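Local atomic coordinates of beta-N-acetylhexosaminidase (Streptomyces plicatus, PDB entry 1JAK), a protein that removes terminal non-reducing beta-linked N-acetylhexosamine residues from glycosides, probably by substrate-assisted catalysis involving the substrate's acetamido group. Residues 358-370 against 388-400. Sequence-based numbering, arbitrary orientation.
Sequences PVEGALVQYWGLD and TGLILSPADRTYL. With IFG ((2R,3R,4S,5R)-2-acetamido-3,4-dihydroxy-5-hydroxymethyl-piperidine), chain F.
Val-364 and Ile-391 sit in the close-packed half of this contact, where two strands run side by side with their axes 4.7 Å apart. Val-364 N donates to Gly-389 O at 2.9 Å and Ile-391 N to Val-364 O at 3.0 Å, the staggered bonding of a parallel pair. On one face Leu-363 CD2 meets Ile-391 CD1 and Gln-365 CG lies against Ile-391 CG2; on the other, Val-364 CG2 touches Leu-390 CD1. Farther along, Gln-365, extended with CG anti to its N (chi1 -168°), sends NE2 to Ser-393 OG at 3.1 Å, near the amide plane, while OE1 is taken by His-315. Strand 363-366, helix 374-385 and strand 389-392 form a beta-alpha-beta unit of the catalytic TIM barrel, and the loops at the strands' C-terminal ends contribute Trp-367 and Tyr-399 to the inhibitor site. There Tyr-399 OH packs against Trp-367 CB and, at 3.4 Å, ring atom CG, and donates to IFG O7 at 2.7 Å. The Trp-367 indole, whose NE1 bonds Gln-352, lays one face under the acetamido methyl C8, 3.5 Å from its plane. With an alanine in place of Trp-367, that methyl would probably lose its aromatic floor, the Tyr-399 hydroxyl its ring-side packing and Gln-352 its NE1 partner. Toward solvent the contact turns polar and looser: Asp-370 N still points straight at Asp-396 OD2 (179° at the hydrogen), but the Arg-397 NH2 to Asp-370 OD1 salt bridge spans 3.3 Å, with carboxylate and guanidinium planes 56° apart, while NH1 bonds Arg-422 O. A water bridges Asp-370 OD1, Asp-396 OD1 and Arg-397 NE, and Arg-422 forms salt bridges with both carboxylates, which probably eases their mutual repulsion.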
loop_
_atom_site.group_PDB
_atom_site.type_symbol
_atom_site.label_atom_id
_atom_site.label_comp_id
_atom_site.label_asym_id
_atom_site.label_seq_id
_atom_site.Cartn_x
_atom_site.Cartn_y
_atom_site.Cartn_z
ATOM N N PRO A 358 -19.577 -13.444 6.359
ATOM C CA PRO A 358 -19.352 -12.108 5.798
ATOM C C PRO A 358 -20.651 -11.576 5.197
ATOM O O PRO A 358 -21.394 -12.329 4.561
ATOM C CB PRO A 358 -18.299 -12.358 4.721
ATOM C CG PRO A 358 -17.548 -13.546 5.240
ATOM C CD PRO A 358 -18.655 -14.426 5.764
ATOM N N VAL A 359 -20.930 -10.293 5.399
ATOM C CA VAL A 359 -22.142 -9.699 4.843
ATOM C C VAL A 359 -21.955 -9.488 3.347
ATOM O O VAL A 359 -20.838 -9.537 2.835
ATOM C CB VAL A 359 -22.477 -8.335 5.498
ATOM C CG1 VAL A 359 -22.827 -8.532 6.961
ATOM C CG2 VAL A 359 -21.300 -7.375 5.353
ATOM N N GLU A 360 -23.057 -9.261 2.643
ATOM C CA GLU A 360 -22.996 -9.038 1.208
ATOM C C GLU A 360 -22.097 -7.841 0.912
ATOM O O GLU A 360 -22.156 -6.826 1.608
ATOM C CB GLU A 360 -24.402 -8.785 0.657
ATOM C CG GLU A 360 -24.435 -8.389 -0.811
ATOM C CD GLU A 360 -25.850 -8.242 -1.342
ATOM O OE1 GLU A 360 -26.659 -7.546 -0.693
ATOM O OE2 GLU A 360 -26.149 -8.818 -2.410
ATOM N N GLY A 361 -21.256 -7.976 -0.110
ATOM C CA GLY A 361 -20.367 -6.894 -0.497
ATOM C C GLY A 361 -19.051 -6.843 0.257
ATOM O O GLY A 361 -18.148 -6.090 -0.107
ATOM N N ALA A 362 -18.930 -7.642 1.306
ATOM C CA ALA A 362 -17.708 -7.649 2.098
ATOM C C ALA A 362 -16.515 -8.242 1.362
ATOM O O ALA A 362 -16.668 -9.006 0.407
ATOM C CB ALA A 362 -17.940 -8.417 3.393
ATOM N N LEU A 363 -15.320 -7.860 1.805
ATOM C CA LEU A 363 -14.081 -8.391 1.254
ATOM C C LEU A 363 -13.305 -8.939 2.444
ATOM O O LEU A 363 -13.417 -8.410 3.548
ATOM C CB LEU A 363 -13.226 -7.302 0.599
ATOM C CG LEU A 363 -13.662 -6.648 -0.710
ATOM C CD1 LEU A 363 -14.731 -5.608 -0.435
ATOM C CD2 LEU A 363 -12.449 -5.990 -1.359
ATOM N N VAL A 364 -12.547 -10.007 2.235
ATOM C CA VAL A 364 -11.729 -10.541 3.316
ATOM C C VAL A 364 -10.286 -10.570 2.852
ATOM O O VAL A 364 -10.001 -10.815 1.677
ATOM C CB VAL A 364 -12.168 -11.957 3.772
ATOM C CG1 VAL A 364 -13.540 -11.878 4.427
ATOM C CG2 VAL A 364 -12.174 -12.925 2.597
ATOM N N GLN A 365 -9.378 -10.287 3.777
ATOM C CA GLN A 365 -7.958 -10.258 3.464
ATOM C C GLN A 365 -7.287 -11.527 3.969
ATOM O O GLN A 365 -7.147 -11.732 5.176
ATOM C CB GLN A 365 -7.308 -9.027 4.100
ATOM C CG GLN A 365 -5.906 -8.755 3.583
ATOM C CD GLN A 365 -5.310 -7.473 4.130
ATOM O OE1 GLN A 365 -6.022 -6.610 4.658
ATOM N NE2 GLN A 365 -3.997 -7.334 3.995
ATOM N N TYR A 366 -6.871 -12.369 3.031
ATOM C CA TYR A 366 -6.231 -13.638 3.349
ATOM C C TYR A 366 -4.745 -13.495 3.656
ATOM O O TYR A 366 -3.959 -13.090 2.792
ATOM C CB TYR A 366 -6.395 -14.604 2.179
ATOM C CG TYR A 366 -5.842 -15.975 2.460
ATOM C CD1 TYR A 366 -6.528 -16.864 3.288
ATOM C CD2 TYR A 366 -4.624 -16.379 1.919
ATOM C CE1 TYR A 366 -6.016 -18.125 3.567
ATOM C CE2 TYR A 366 -4.099 -17.641 2.192
ATOM C CZ TYR A 366 -4.803 -18.507 3.018
ATOM O OH TYR A 366 -4.297 -19.756 3.291
ATOM N N TRP A 367 -4.361 -13.840 4.881
ATOM C CA TRP A 367 -2.963 -13.756 5.279
ATOM C C TRP A 367 -2.403 -15.128 5.662
ATOM O O TRP A 367 -1.448 -15.232 6.439
ATOM C CB TRP A 367 -2.788 -12.755 6.432
ATOM C CG TRP A 367 -3.589 -13.043 7.675
ATOM C CD1 TRP A 367 -4.945 -12.949 7.826
ATOM C CD2 TRP A 367 -3.069 -13.421 8.955
ATOM N NE1 TRP A 367 -5.300 -13.243 9.124
ATOM C CE2 TRP A 367 -4.167 -13.536 9.837
ATOM C CE3 TRP A 367 -1.780 -13.671 9.444
ATOM C CZ2 TRP A 367 -4.016 -13.892 11.185
ATOM C CZ3 TRP A 367 -1.627 -14.022 10.787
ATOM C CH2 TRP A 367 -2.743 -14.130 11.641
ATOM N N GLY A 368 -3.001 -16.174 5.094
ATOM C CA GLY A 368 -2.557 -17.534 5.350
ATOM C C GLY A 368 -1.217 -17.838 4.701
ATOM O O GLY A 368 -0.609 -16.970 4.070
ATOM N N LEU A 369 -0.759 -19.080 4.846
ATOM C CA LEU A 369 0.535 -19.499 4.311
ATOM C C LEU A 369 0.411 -20.799 3.514
ATOM O O LEU A 369 -0.655 -21.412 3.488
ATOM C CB LEU A 369 1.523 -19.724 5.465
ATOM C CG LEU A 369 1.844 -18.591 6.452
ATOM C CD1 LEU A 369 0.624 -18.228 7.282
ATOM C CD2 LEU A 369 2.968 -19.046 7.374
ATOM N N ASP A 370 1.500 -21.217 2.873
ATOM C CA ASP A 370 1.497 -22.465 2.105
ATOM C C ASP A 370 1.054 -23.609 3.015
ATOM O O ASP A 370 0.270 -24.475 2.618
ATOM C CB ASP A 370 2.906 -22.802 1.602
ATOM C CG ASP A 370 3.268 -22.097 0.307
ATOM O OD1 ASP A 370 2.522 -21.201 -0.135
ATOM O OD2 ASP A 370 4.322 -22.452 -0.265
ATOM N N THR A 388 -17.828 -13.228 -1.680
ATOM C CA THR A 388 -16.930 -12.389 -0.891
ATOM C C THR A 388 -15.660 -12.124 -1.691
ATOM O O THR A 388 -15.060 -13.048 -2.238
ATOM C CB THR A 388 -16.546 -13.072 0.442
ATOM O OG1 THR A 388 -17.731 -13.321 1.207
ATOM C CG2 THR A 388 -15.609 -12.177 1.253
ATOM N N GLY A 389 -15.256 -10.858 -1.771
ATOM C CA GLY A 389 -14.052 -10.521 -2.507
ATOM C C GLY A 389 -12.819 -10.935 -1.726
ATOM O O GLY A 389 -12.811 -10.869 -0.500
ATOM N N LEU A 390 -11.776 -11.358 -2.432
ATOM C CA LEU A 390 -10.545 -11.793 -1.784
ATOM C C LEU A 390 -9.355 -10.876 -2.031
ATOM O O LEU A 390 -9.053 -10.534 -3.171
ATOM C CB LEU A 390 -10.175 -13.198 -2.258
ATOM C CG LEU A 390 -10.571 -14.403 -1.406
ATOM C CD1 LEU A 390 -12.013 -14.305 -0.959
ATOM C CD2 LEU A 390 -10.322 -15.665 -2.218
ATOM N N ILE A 391 -8.690 -10.486 -0.947
ATOM C CA ILE A 391 -7.490 -9.657 -1.022
ATOM C C ILE A 391 -6.394 -10.605 -0.550
ATOM O O ILE A 391 -6.441 -11.091 0.581
ATOM C CB ILE A 391 -7.560 -8.462 -0.057
ATOM C CG1 ILE A 391 -8.681 -7.510 -0.482
ATOM C CG2 ILE A 391 -6.218 -7.743 -0.029
ATOM C CD1 ILE A 391 -9.098 -6.543 0.609
ATOM N N LEU A 392 -5.414 -10.878 -1.402
ATOM C CA LEU A 392 -4.353 -11.807 -1.032
ATOM C C LEU A 392 -3.079 -11.162 -0.505
ATOM O O LEU A 392 -2.457 -10.356 -1.190
ATOM C CB LEU A 392 -4.003 -12.701 -2.227
ATOM C CG LEU A 392 -5.157 -13.527 -2.808
ATOM C CD1 LEU A 392 -4.642 -14.360 -3.974
ATOM C CD2 LEU A 392 -5.752 -14.426 -1.730
ATOM N N SER A 393 -2.706 -11.526 0.721
ATOM C CA SER A 393 -1.486 -11.030 1.357
ATOM C C SER A 393 -0.951 -12.134 2.275
ATOM O O SER A 393 -0.921 -11.984 3.499
ATOM C CB SER A 393 -1.769 -9.753 2.168
ATOM O OG SER A 393 -2.641 -10.003 3.257
ATOM N N PRO A 394 -0.515 -13.262 1.686
ATOM C CA PRO A 394 0.017 -14.408 2.435
ATOM C C PRO A 394 1.164 -13.993 3.350
ATOM O O PRO A 394 2.081 -13.291 2.925
ATOM C CB PRO A 394 0.480 -15.365 1.334
ATOM C CG PRO A 394 -0.394 -14.988 0.152
ATOM C CD PRO A 394 -0.397 -13.485 0.235
ATOM N N ALA A 395 1.112 -14.439 4.601
ATOM C CA ALA A 395 2.145 -14.087 5.571
ATOM C C ALA A 395 3.535 -14.589 5.191
ATOM O O ALA A 395 4.537 -14.029 5.635
ATOM C CB ALA A 395 1.760 -14.607 6.956
ATOM N N ASP A 396 3.602 -15.642 4.381
ATOM C CA ASP A 396 4.890 -16.175 3.960
ATOM C C ASP A 396 5.233 -15.718 2.541
ATOM O O ASP A 396 6.046 -16.341 1.854
ATOM C CB ASP A 396 4.896 -17.711 4.057
ATOM C CG ASP A 396 3.847 -18.369 3.175
ATOM O OD1 ASP A 396 2.917 -17.680 2.705
ATOM O OD2 ASP A 396 3.951 -19.599 2.966
ATOM N N ARG A 397 4.610 -14.619 2.117
ATOM C CA ARG A 397 4.846 -14.062 0.788
ATOM C C ARG A 397 4.973 -12.540 0.780
ATOM O O ARG A 397 6.001 -11.999 0.370
ATOM C CB ARG A 397 3.703 -14.426 -0.164
ATOM C CG ARG A 397 3.452 -15.908 -0.343
ATOM C CD ARG A 397 4.463 -16.536 -1.269
ATOM N NE ARG A 397 4.178 -17.955 -1.468
ATOM C CZ ARG A 397 4.829 -18.732 -2.325
ATOM N NH1 ARG A 397 5.803 -18.228 -3.072
ATOM N NH2 ARG A 397 4.515 -20.019 -2.425
ATOM N N THR A 398 3.924 -11.853 1.230
ATOM C CA THR A 398 3.913 -10.393 1.189
ATOM C C THR A 398 3.974 -9.619 2.503
ATOM O O THR A 398 3.776 -8.402 2.509
ATOM C CB THR A 398 2.695 -9.889 0.392
ATOM O OG1 THR A 398 1.495 -10.138 1.133
ATOM C CG2 THR A 398 2.611 -10.607 -0.953
ATOM N N TYR A 399 4.230 -10.307 3.612
ATOM C CA TYR A 399 4.364 -9.625 4.895
ATOM C C TYR A 399 5.788 -9.070 4.901
ATOM O O TYR A 399 6.760 -9.816 5.048
ATOM C CB TYR A 399 4.146 -10.618 6.043
ATOM C CG TYR A 399 2.716 -10.654 6.536
ATOM C CD1 TYR A 399 1.646 -10.500 5.651
ATOM C CD2 TYR A 399 2.431 -10.819 7.892
ATOM C CE1 TYR A 399 0.329 -10.501 6.105
ATOM C CE2 TYR A 399 1.116 -10.823 8.358
ATOM C CZ TYR A 399 0.072 -10.658 7.457
ATOM O OH TYR A 399 -1.223 -10.618 7.906
ATOM N N LEU A 400 5.907 -7.756 4.724
ATOM C CA LEU A 400 7.212 -7.110 4.652
ATOM C C LEU A 400 8.013 -7.072 5.951
ATOM O O LEU A 400 9.187 -6.707 5.941
ATOM C CB LEU A 400 7.050 -5.695 4.083
ATOM C CG LEU A 400 6.386 -5.667 2.700
ATOM C CD1 LEU A 400 6.035 -4.234 2.327
ATOM C CD2 LEU A 400 7.321 -6.279 1.652
HETATM N N1 IFG F . -0.109 -11.241 12.805
HETATM C C2 IFG F . -0.894 -10.074 13.284
HETATM C C3 IFG F . -0.194 -8.665 13.115
HETATM C C4 IFG F . 1.324 -8.687 13.391
HETATM C C5 IFG F . 1.955 -9.800 12.551
HETATM C C6 IFG F . 3.470 -9.930 12.666
HETATM C C7 IFG F . -2.267 -10.132 11.242
HETATM C C8 IFG F . -3.548 -10.081 10.449
HETATM C C9 IFG F . 1.360 -11.182 12.855
HETATM N N2 IFG F . -2.209 -10.052 12.605
HETATM O O7 IFG F . -1.235 -10.268 10.600
HETATM O O3 IFG F . -0.820 -7.724 13.976
HETATM O O4 IFG F . 1.533 -8.970 14.774
HETATM O O6 IFG F . 4.020 -10.593 11.533
HETATM O O HOH W 1 -19.482 -11.392 1.087
HETATM O O HOH W 2 1.870 -18.773 0.472
#